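Local coordinates for protein geranyltranstransferase (Roseobacter denitrificans, PDB 4LLS) that probably catalyses chain elongation of allylic diphosphates with isopentenyl diphosphate, giving farnesyl or geranylgeranyl diphosphate for isoprenoid and carotenoid synthesis, with magnesium as cofactor, at residues W86-Y97 with L135-H145; G170-D178 with R195-L204. One frame throughout, in Å; residues are numbered along the deposited sequence.

Interaction 1 of 2, residues W86-Y97 with L135-H145; sequences WSATAIEALHAY and LQTLAFELVTH. With IPE (3-methylbut-3-enyl trihydrogen diphosphate), chain C.
Trp86 and His145 close one end of this helix pair with a true face-to-face stack: the six-membered ring of the indole and the imidazole lie 3.9 Å apart between centroids, their planes only 12° from parallel. Trp86 CH2 sits over the middle of the imidazole. His145 is the first residue past the end of helix 125-144, and with CG anti to the backbone N (chi1 -172°) its ring reaches back over the indole; ND1 bonds to Gly147 N, which helps fix the ring's rotation. Leu142 meets the same tryptophan at about a right angle, its CD2 3.7 Å from Trp86 CE3, while its other methyl, CD1, turns to Thr89 CG2. The two helices then run nearly antiparallel, 7.6 Å apart at their axes, a spacing that suits alanine: Ala90 O lies 3.3 Å from Ala139 CB, and Ala93 CB packs on Ala139 CB at 4.1 Å. Leu94 fills the space beside this pair, its CD2 touching Ala139 CB and Gln136 CG. At the far end the extended Gln136 runs alongside Tyr97, CB over the ring face in a CH-pi contact 3.8 Å from the centroid and the amide 16° from parallel to the ring; its OE1 and NE2 bond to Thr137 and Asp133 of the second subunit. An alanine in place of Trp86 would probably leave the His145 ring without its stacking mate and open a gap beside Leu142 CD2. His95 makes no contact with 135-145; its NE2 donates to IPE O3B at 2.8 Å. Because no hydrogen bond joins the two segments, shape and ring stacking hold them together, while the polar ends of His95 and Gln136 turn to the diphosphate and second subunit.

Interaction 2 of 2, residues G170-D178 with R195-L204; sequences GMVLGQALD and RLQQGKTGAL. With GST (geranyl S-thiolodiphosphate), chain D.
Lys200 reaches across to Asp178, its NZ 2.8 Å from Asp178 OD2 in a salt bridge that comes down from above the carboxylate plane, 72° out of it. The same NZ lies 3.5 Å from the thiolo sulfur S1 of geranyl S-thiolodiphosphate, where a long flexible cation suits a diphosphate pocket. Bends at chi3 and chi4 carry the lysine past Gln175, whose OE1 rests 3.2 Å from Lys200 CE. Gln175 lays CB against the geranyl chain, 3.6 Å from C6, and Met171 CG touches its C4. Val172 CG2 approaches the chain's end at C8, so methylene and methyl groups of one turn line the geranyl tail.

Gln175 and Asp178 belong to the GQxxD motif and Lys200 to the KT motif of trans-prenyltransferases, set on neighbouring helices of the all-helical isoprenoid synthase fold. A second shell orients them: Gln175 NE2 bonds to Asp102 of a calcium site, and Asp178 OD1 pairs with Lys262.

Behind the motifs the helices cross at -140° with axes only 6.4 Å apart, and glycine makes this possible. A CB on Gly174 would collide with Lys200 N, and one on Gly199 with Gly170 O. In the space thus saved, Met171 CA gives a C-H...O contact to Gly199 O at 3.2 Å. Just beyond, a wider pi-type turn at 198-202 lets Gln197 O accept from both Thr201 N and Gly202 N. Thr201 faces away from the crossing and touches isopentenyl diphosphate.

At one end of the crossing Met171 SD packs on Leu204 CD1 at 3.8 Å. At the other end, the branched Leu196 sets CD1 against Asp178 CA, and Leu177 CD1 lies over a face of the Arg195 guanidinium, which salt-bridges to Glu47 of the second subunit.

In the fold
Interaction 1 is the more deeply enclosed of the two, an antiparallel pair joined by alanines, leucines and stacked rings. Interaction 2 is only partly buried: glycines bring its helices closer, a salt bridge spans the pocket end, and Arg195 reaches the surface. Their four segments lie on four different helices, yet they meet directly. Leu94 CD1 of interaction 1 packs against Met171 CE at 3.7 Å and against Leu204 CD1, and Tyr97 touches Met171 and Val172, which line the geranyl chain. Each contact reaches both substrates: His95 bonds isopentenyl diphosphate and Tyr97 lies near the analogue, while Lys200 stands by the analogue and Thr201 touches isopentenyl diphosphate. Both contacts also touch the second subunit.

Interaction 1 of 2, residues W86-Y97 with L135-H145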
loop_
_atom_site.group_PDB
_atom_site.type_symbol
_atom_site.label_atom_id
_atom_site.label_comp_id
_atom_site.label_asym_id
_atom_site.label_seq_id
_atom_site.Cartn_x
_atom_site.Cartn_y
_atom_site.Cartn_z
ATOM N N TRP A 86 4.137 16.864 3.647
ATOM C CA TRP A 86 3.825 15.769 2.744
ATOM C C TRP A 86 4.242 14.439 3.383
ATOM O O TRP A 86 3.486 13.451 3.328
ATOM C CB TRP A 86 4.495 15.973 1.388
ATOM C CG TRP A 86 3.914 17.137 0.634
ATOM C CD1 TRP A 86 4.309 18.436 0.697
ATOM C CD2 TRP A 86 2.755 17.098 -0.184
ATOM N NE1 TRP A 86 3.421 19.234 -0.026
ATOM C CE2 TRP A 86 2.452 18.434 -0.570
ATOM C CE3 TRP A 86 1.884 16.070 -0.567
ATOM C CZ2 TRP A 86 1.345 18.745 -1.350
ATOM C CZ3 TRP A 86 0.825 16.378 -1.360
ATOM C CH2 TRP A 86 0.572 17.703 -1.774
ATOM N N SER A 87 5.470 14.371 3.882
ATOM C CA SER A 87 5.969 13.147 4.496
ATOM C C SER A 87 5.280 12.866 5.832
ATOM O O SER A 87 5.035 11.701 6.199
ATOM C CB SER A 87 7.462 13.260 4.715
ATOM O OG SER A 87 8.149 13.201 3.497
ATOM N N ALA A 88 4.925 13.899 6.568
ATOM C CA ALA A 88 4.187 13.715 7.812
ATOM C C ALA A 88 2.817 13.102 7.569
ATOM O O ALA A 88 2.362 12.223 8.322
ATOM C CB ALA A 88 4.050 15.063 8.565
ATOM N N THR A 89 2.089 13.643 6.595
ATOM C CA THR A 89 0.814 13.094 6.205
ATOM C C THR A 89 0.969 11.681 5.644
ATOM O O THR A 89 0.145 10.813 5.925
ATOM C CB THR A 89 0.086 14.057 5.259
ATOM O OG1 THR A 89 0.069 15.368 5.891
ATOM C CG2 THR A 89 -1.299 13.646 4.987
ATOM N N ALA A 90 2.030 11.456 4.883
ATOM C CA ALA A 90 2.283 10.115 4.332
ATOM C C ALA A 90 2.374 9.072 5.428
ATOM O O ALA A 90 1.762 8.009 5.326
ATOM C CB ALA A 90 3.540 10.109 3.488
ATOM N N ILE A 91 3.183 9.321 6.446
ATOM C CA ILE A 91 3.343 8.285 7.472
ATOM C C ILE A 91 2.048 8.108 8.253
ATOM O O ILE A 91 1.736 6.983 8.677
ATOM C CB ILE A 91 4.561 8.540 8.367
ATOM C CG1 ILE A 91 4.888 7.267 9.133
ATOM C CG2 ILE A 91 4.372 9.733 9.297
ATOM C CD1 ILE A 91 5.316 6.077 8.288
ATOM N N GLU A 92 1.303 9.192 8.478
ATOM C CA GLU A 92 -0.020 9.063 9.081
ATOM C C GLU A 92 -1.026 8.247 8.239
ATOM O O GLU A 92 -1.842 7.487 8.776
ATOM C CB GLU A 92 -0.586 10.408 9.442
ATOM C CG GLU A 92 0.174 11.038 10.579
ATOM C CD GLU A 92 -0.044 10.395 11.945
ATOM O OE1 GLU A 92 -1.193 9.932 12.208
ATOM O OE2 GLU A 92 0.900 10.416 12.775
ATOM N N ALA A 93 -0.924 8.362 6.919
ATOM C CA ALA A 93 -1.745 7.541 6.029
ATOM C C ALA A 93 -1.358 6.071 6.119
ATOM O O ALA A 93 -2.203 5.169 6.188
ATOM C CB ALA A 93 -1.618 8.020 4.603
ATOM N N LEU A 94 -0.065 5.794 6.134
ATOM C CA LEU A 94 0.442 4.419 6.244
ATOM C C LEU A 94 -0.018 3.837 7.589
ATOM O O LEU A 94 -0.580 2.728 7.633
ATOM C CB LEU A 94 1.963 4.410 6.107
ATOM C CG LEU A 94 2.694 3.113 5.692
ATOM C CD1 LEU A 94 2.415 1.936 6.627
ATOM C CD2 LEU A 94 2.385 2.759 4.255
ATOM N N HIS A 95 0.260 4.521 8.672
ATOM C CA HIS A 95 -0.183 4.100 9.987
ATOM C C HIS A 95 -1.676 3.839 9.977
ATOM O O HIS A 95 -2.152 2.822 10.529
ATOM C CB HIS A 95 0.244 5.184 10.949
ATOM C CG HIS A 95 -0.287 5.037 12.327
ATOM N ND1 HIS A 95 0.041 3.986 13.147
ATOM C CD2 HIS A 95 -0.994 5.907 13.082
ATOM C CE1 HIS A 95 -0.518 4.177 14.336
ATOM N NE2 HIS A 95 -1.134 5.344 14.325
ATOM N N ALA A 96 -2.452 4.770 9.450
ATOM C CA ALA A 96 -3.904 4.604 9.447
ATOM C C ALA A 96 -4.296 3.345 8.723
ATOM O O ALA A 96 -5.200 2.620 9.189
ATOM C CB ALA A 96 -4.611 5.781 8.831
ATOM N N TYR A 97 -3.674 3.059 7.598
ATOM C CA TYR A 97 -4.016 1.849 6.833
ATOM C C TYR A 97 -3.780 0.631 7.705
ATOM O O TYR A 97 -4.641 -0.296 7.766
ATOM C CB TYR A 97 -3.203 1.765 5.518
ATOM C CG TYR A 97 -2.344 0.544 5.354
ATOM C CD1 TYR A 97 -2.900 -0.713 5.128
ATOM C CD2 TYR A 97 -0.981 0.638 5.284
ATOM C CE1 TYR A 97 -2.096 -1.819 5.025
ATOM C CE2 TYR A 97 -0.174 -0.445 5.016
ATOM C CZ TYR A 97 -0.734 -1.693 4.912
ATOM O OH TYR A 97 0.050 -2.824 4.807
ATOM N N LEU A 135 -5.274 3.755 1.372
ATOM C CA LEU A 135 -4.475 4.580 2.278
ATOM C C LEU A 135 -3.000 4.238 2.194
ATOM O O LEU A 135 -2.157 5.138 2.261
ATOM C CB LEU A 135 -4.986 4.482 3.716
ATOM C CG LEU A 135 -6.252 5.294 4.024
ATOM C CD1 LEU A 135 -6.786 4.890 5.382
ATOM C CD2 LEU A 135 -5.991 6.786 3.946
ATOM N N GLN A 136 -2.680 2.969 2.030
ATOM C CA GLN A 136 -1.311 2.607 1.754
ATOM C C GLN A 136 -0.856 3.315 0.471
ATOM O O GLN A 136 0.235 3.915 0.396
ATOM C CB GLN A 136 -1.069 1.109 1.703
ATOM C CG GLN A 136 0.408 0.841 1.319
ATOM C CD GLN A 136 0.920 -0.575 1.233
ATOM O OE1 GLN A 136 2.085 -0.758 0.902
ATOM N NE2 GLN A 136 0.105 -1.556 1.498
ATOM N N THR A 137 -1.680 3.265 -0.573
ATOM C CA THR A 137 -1.316 3.854 -1.834
ATOM C C THR A 137 -1.108 5.371 -1.679
ATOM O O THR A 137 -0.147 5.956 -2.202
ATOM C CB THR A 137 -2.369 3.604 -2.916
ATOM O OG1 THR A 137 -2.824 2.250 -2.824
ATOM C CG2 THR A 137 -1.773 3.892 -4.268
ATOM N N LEU A 138 -1.986 5.971 -0.885
ATOM C CA LEU A 138 -1.959 7.412 -0.687
ATOM C C LEU A 138 -0.633 7.807 0.019
ATOM O O LEU A 138 -0.020 8.825 -0.292
ATOM C CB LEU A 138 -3.150 7.851 0.154
ATOM C CG LEU A 138 -3.229 9.356 0.360
ATOM C CD1 LEU A 138 -3.534 10.045 -0.972
ATOM C CD2 LEU A 138 -4.313 9.684 1.383
ATOM N N ALA A 139 -0.137 6.989 0.957
ATOM C CA ALA A 139 1.137 7.274 1.601
ATOM C C ALA A 139 2.242 7.448 0.570
ATOM O O ALA A 139 3.068 8.368 0.650
ATOM C CB ALA A 139 1.481 6.154 2.576
ATOM N N PHE A 140 2.300 6.542 -0.400
ATOM C CA PHE A 140 3.307 6.635 -1.430
ATOM C C PHE A 140 3.090 7.797 -2.397
ATOM O O PHE A 140 4.064 8.420 -2.809
ATOM C CB PHE A 140 3.423 5.299 -2.162
ATOM C CG PHE A 140 4.092 4.238 -1.326
ATOM C CD1 PHE A 140 3.361 3.238 -0.712
ATOM C CD2 PHE A 140 5.456 4.247 -1.151
ATOM C CE1 PHE A 140 3.963 2.348 0.129
ATOM C CE2 PHE A 140 6.055 3.352 -0.318
ATOM C CZ PHE A 140 5.316 2.400 0.325
ATOM N N GLU A 141 1.844 8.162 -2.669
ATOM C CA GLU A 141 1.549 9.356 -3.455
ATOM C C GLU A 141 2.064 10.591 -2.750
ATOM O O GLU A 141 2.713 11.442 -3.358
ATOM C CB GLU A 141 0.065 9.467 -3.725
ATOM C CG GLU A 141 -0.289 10.708 -4.527
ATOM C CD GLU A 141 -1.728 10.758 -5.033
ATOM O OE1 GLU A 141 -2.507 9.845 -4.745
ATOM O OE2 GLU A 141 -2.128 11.789 -5.653
ATOM N N LEU A 142 1.831 10.665 -1.446
ATOM C CA LEU A 142 2.201 11.854 -0.673
ATOM C C LEU A 142 3.722 12.056 -0.585
ATOM O O LEU A 142 4.209 13.182 -0.693
ATOM C CB LEU A 142 1.549 11.797 0.701
ATOM C CG LEU A 142 0.032 11.903 0.710
ATOM C CD1 LEU A 142 -0.545 11.583 2.051
ATOM C CD2 LEU A 142 -0.364 13.300 0.260
ATOM N N VAL A 143 4.492 10.985 -0.404
ATOM C CA VAL A 143 5.926 11.126 -0.245
ATOM C C VAL A 143 6.635 11.371 -1.565
ATOM O O VAL A 143 7.777 11.888 -1.572
ATOM C CB VAL A 143 6.471 9.922 0.556
ATOM C CG1 VAL A 143 6.637 8.671 -0.260
ATOM C CG2 VAL A 143 7.672 10.271 1.396
ATOM N N THR A 144 6.019 11.040 -2.703
ATOM C CA THR A 144 6.633 11.228 -3.987
ATOM C C THR A 144 6.121 12.448 -4.732
ATOM O O THR A 144 6.637 12.802 -5.797
ATOM C CB THR A 144 6.543 9.970 -4.873
ATOM O OG1 THR A 144 5.188 9.605 -5.087
ATOM C CG2 THR A 144 7.340 8.820 -4.281
ATOM N N HIS A 145 5.071 13.058 -4.198
ATOM C CA HIS A 145 4.564 14.311 -4.741
ATOM C C HIS A 145 5.705 15.324 -4.775
ATOM O O HIS A 145 6.516 15.363 -3.864
ATOM C CB HIS A 145 3.455 14.775 -3.853
ATOM C CG HIS A 145 2.719 15.951 -4.393
ATOM N ND1 HIS A 145 3.256 17.206 -4.361
ATOM C CD2 HIS A 145 1.465 16.074 -4.885
ATOM C CE1 HIS A 145 2.385 18.061 -4.875
ATOM N NE2 HIS A 145 1.292 17.400 -5.210
HETATM C C1 IPE C . -1.683 2.551 17.944
HETATM O O1 IPE C . -0.795 3.659 17.694
HETATM C C2 IPE C . -1.119 1.315 17.251
HETATM C C3 IPE C . 0.255 0.976 17.772
HETATM C C4 IPE C . 1.311 0.906 16.964
HETATM C C5 IPE C . 0.420 0.556 19.200
HETATM P PA IPE C . -1.077 5.068 18.386
HETATM O O1A IPE C . -1.242 4.881 19.901
HETATM O O2A IPE C . -0.008 5.963 17.948
HETATM O O3A IPE C . -2.455 5.542 17.761
HETATM P PB IPE C . -3.122 6.941 17.284
HETATM O O1B IPE C . -4.619 6.750 17.470
HETATM O O2B IPE C . -2.573 8.033 18.157
HETATM O O3B IPE C . -2.650 7.081 15.856
#

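Interaction 2 of 2, residues G170-D178 with R195-L204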
loop_
_atom_site.group_PDB
_atom_site.type_symbol
_atom_site.label_atom_id
_atom_site.label_comp_id
_atom_site.label_asym_id
_atom_site.label_seq_id
_atom_site.Cartn_x
_atom_site.Cartn_y
_atom_site.Cartn_z
ATOM N N GLY A 170 9.395 -5.486 7.504
ATOM C CA GLY A 170 9.151 -4.476 8.544
ATOM C C GLY A 170 7.798 -4.697 9.180
ATOM O O GLY A 170 7.560 -5.710 9.830
ATOM N N MET A 171 6.924 -3.732 9.022
ATOM C CA MET A 171 5.653 -3.747 9.708
ATOM C C MET A 171 4.849 -5.007 9.410
ATOM O O MET A 171 4.248 -5.550 10.343
ATOM C CB MET A 171 4.876 -2.480 9.369
ATOM C CG MET A 171 3.585 -2.328 10.139
ATOM S SD MET A 171 2.642 -0.920 9.564
ATOM C CE MET A 171 2.049 -1.547 7.956
ATOM N N VAL A 172 4.725 -5.417 8.132
ATOM C CA VAL A 172 3.909 -6.597 7.838
ATOM C C VAL A 172 4.535 -7.870 8.401
ATOM O O VAL A 172 3.799 -8.746 8.883
ATOM C CB VAL A 172 3.593 -6.701 6.351
ATOM C CG1 VAL A 172 2.867 -8.015 6.097
ATOM C CG2 VAL A 172 2.736 -5.536 5.907
ATOM N N LEU A 173 5.859 -7.937 8.412
ATOM C CA LEU A 173 6.568 -9.043 9.063
ATOM C C LEU A 173 6.154 -9.100 10.530
ATOM O O LEU A 173 5.781 -10.159 11.051
ATOM C CB LEU A 173 8.073 -8.841 8.963
ATOM C CG LEU A 173 8.920 -9.882 9.704
ATOM C CD1 LEU A 173 8.575 -11.267 9.199
ATOM C CD2 LEU A 173 10.410 -9.616 9.543
ATOM N N GLY A 174 6.238 -7.971 11.216
ATOM C CA GLY A 174 5.865 -7.916 12.635
ATOM C C GLY A 174 4.446 -8.420 12.852
ATOM O O GLY A 174 4.195 -9.214 13.781
ATOM N N GLN A 175 3.516 -7.992 12.020
ATOM C CA GLN A 175 2.138 -8.459 12.107
ATOM C C GLN A 175 2.082 -9.963 11.923
ATOM O O GLN A 175 1.287 -10.648 12.594
ATOM C CB GLN A 175 1.208 -7.753 11.117
ATOM C CG GLN A 175 -0.281 -8.072 11.297
ATOM C CD GLN A 175 -0.928 -7.519 12.565
ATOM O OE1 GLN A 175 -0.254 -7.173 13.531
ATOM N NE2 GLN A 175 -2.235 -7.264 12.485
ATOM N N ALA A 176 2.781 -10.465 10.922
ATOM C CA ALA A 176 2.686 -11.890 10.616
ATOM C C ALA A 176 3.175 -12.710 11.798
ATOM O O ALA A 176 2.552 -13.726 12.174
ATOM C CB ALA A 176 3.492 -12.213 9.375
ATOM N N LEU A 177 4.261 -12.259 12.400
ATOM C CA LEU A 177 4.847 -12.940 13.559
ATOM C C LEU A 177 3.895 -12.882 14.742
ATOM O O LEU A 177 3.784 -13.858 15.493
ATOM C CB LEU A 177 6.178 -12.312 13.961
ATOM C CG LEU A 177 7.303 -12.473 12.957
ATOM C CD1 LEU A 177 8.510 -11.657 13.395
ATOM C CD2 LEU A 177 7.662 -13.952 12.797
ATOM N N ASP A 178 3.195 -11.763 14.882
ATOM C CA ASP A 178 2.274 -11.541 15.988
ATOM C C ASP A 178 1.144 -12.527 15.841
ATOM O O ASP A 178 0.842 -13.270 16.788
ATOM C CB ASP A 178 1.735 -10.113 15.979
ATOM C CG ASP A 178 1.181 -9.687 17.321
ATOM O OD1 ASP A 178 1.668 -10.231 18.330
ATOM O OD2 ASP A 178 0.169 -8.942 17.346
ATOM N N ARG A 195 11.921 -8.404 19.140
ATOM C CA ARG A 195 12.075 -8.502 17.688
ATOM C C ARG A 195 10.759 -8.253 16.959
ATOM O O ARG A 195 10.713 -7.569 15.951
ATOM C CB ARG A 195 12.637 -9.868 17.316
ATOM C CG ARG A 195 12.110 -10.401 15.995
ATOM C CD ARG A 195 12.960 -9.961 14.818
ATOM N NE ARG A 195 12.605 -10.719 13.618
ATOM C CZ ARG A 195 12.837 -12.020 13.461
ATOM N NH1 ARG A 195 13.466 -12.705 14.407
ATOM N NH2 ARG A 195 12.440 -12.643 12.358
ATOM N N LEU A 196 9.694 -8.785 17.512
ATOM C CA LEU A 196 8.363 -8.550 16.989
ATOM C C LEU A 196 8.023 -7.036 17.028
ATOM O O LEU A 196 7.532 -6.469 16.011
ATOM C CB LEU A 196 7.397 -9.343 17.850
ATOM C CG LEU A 196 6.023 -9.602 17.281
ATOM C CD1 LEU A 196 5.522 -10.918 17.858
ATOM C CD2 LEU A 196 5.163 -8.423 17.692
ATOM N N GLN A 197 8.259 -6.397 18.172
ATOM C CA GLN A 197 7.971 -4.946 18.371
ATOM C C GLN A 197 8.743 -4.137 17.298
ATOM O O GLN A 197 8.228 -3.168 16.721
ATOM C CB GLN A 197 8.419 -4.488 19.764
ATOM C CG GLN A 197 8.491 -2.965 19.995
ATOM C CD GLN A 197 9.858 -2.360 19.674
ATOM O OE1 GLN A 197 9.925 -1.239 19.167
ATOM N NE2 GLN A 197 10.949 -3.095 19.986
ATOM N N GLN A 198 10.006 -4.475 17.097
ATOM C CA GLN A 198 10.880 -3.748 16.164
ATOM C C GLN A 198 10.253 -3.654 14.773
ATOM O O GLN A 198 10.246 -2.598 14.181
ATOM C CB GLN A 198 12.258 -4.410 16.101
ATOM C CG GLN A 198 13.081 -4.095 17.325
ATOM C CD GLN A 198 14.364 -4.904 17.430
ATOM O OE1 GLN A 198 14.656 -5.751 16.586
ATOM N NE2 GLN A 198 15.168 -4.598 18.450
ATOM N N GLY A 199 9.659 -4.738 14.308
ATOM C CA GLY A 199 8.908 -4.748 13.038
ATOM C C GLY A 199 7.554 -4.075 13.167
ATOM O O GLY A 199 7.236 -3.132 12.419
ATOM N N LYS A 200 6.768 -4.494 14.140
ATOM C CA LYS A 200 5.350 -4.194 14.171
ATOM C C LYS A 200 5.080 -2.728 14.457
ATOM O O LYS A 200 4.166 -2.129 13.846
ATOM C CB LYS A 200 4.631 -5.089 15.178
ATOM C CG LYS A 200 3.134 -4.995 15.058
ATOM C CD LYS A 200 2.482 -6.286 15.556
ATOM C CE LYS A 200 1.122 -6.062 16.199
ATOM N NZ LYS A 200 1.062 -6.259 17.680
ATOM N N THR A 201 5.850 -2.141 15.370
ATOM C CA THR A 201 5.724 -0.753 15.725
ATOM C C THR A 201 7.006 0.093 15.604
ATOM O O THR A 201 6.945 1.333 15.333
ATOM C CB THR A 201 5.093 -0.630 17.111
ATOM O OG1 THR A 201 6.007 -1.162 18.060
ATOM C CG2 THR A 201 3.792 -1.420 17.123
ATOM N N GLY A 202 8.178 -0.526 15.734
ATOM C CA GLY A 202 9.421 0.214 15.672
ATOM C C GLY A 202 9.711 0.783 14.275
ATOM O O GLY A 202 10.340 1.853 14.134
ATOM N N ALA A 203 9.323 0.052 13.243
ATOM C CA ALA A 203 9.755 0.412 11.902
ATOM C C ALA A 203 9.165 1.752 11.465
ATOM O O ALA A 203 9.887 2.593 10.911
ATOM C CB ALA A 203 9.355 -0.684 10.910
ATOM N N LEU A 204 7.880 1.975 11.683
ATOM C CA LEU A 204 7.300 3.239 11.228
ATOM C C LEU A 204 7.784 4.358 12.103
ATOM O O LEU A 204 7.881 5.484 11.640
ATOM C CB LEU A 204 5.772 3.241 11.251
ATOM C CG LEU A 204 5.042 2.249 10.368
ATOM C CD1 LEU A 204 3.573 2.644 10.284
ATOM C CD2 LEU A 204 5.714 2.130 9.000
HETATM P PA GST D . -3.778 -1.390 19.278
HETATM O O1A GST D . -3.875 0.123 19.093
HETATM O O2A GST D . -3.692 -1.848 20.728
HETATM O O3A GST D . -4.827 -2.150 18.474
HETATM O O1B GST D . -2.386 -1.765 18.602
HETATM P PB GST D . -1.704 -3.188 18.754
HETATM O O2B GST D . -1.069 -3.403 20.057
HETATM O O3B GST D . -2.723 -4.305 18.345
HETATM S S1 GST D . -0.236 -3.048 17.423
HETATM C C1 GST D . -1.229 -2.739 16.002
HETATM C C2 GST D . -0.587 -3.226 14.724
HETATM C C3 GST D . 0.138 -2.417 13.937
HETATM C C10 GST D . 0.446 -1.012 14.331
HETATM C C4 GST D . 0.760 -2.926 12.681
HETATM C C5 GST D . -0.288 -3.755 11.926
HETATM C C6 GST D . 0.268 -4.286 10.645
HETATM C C7 GST D . -0.490 -4.590 9.569
HETATM C C9 GST D . -1.994 -4.477 9.451
HETATM C C8 GST D . 0.296 -5.062 8.386
#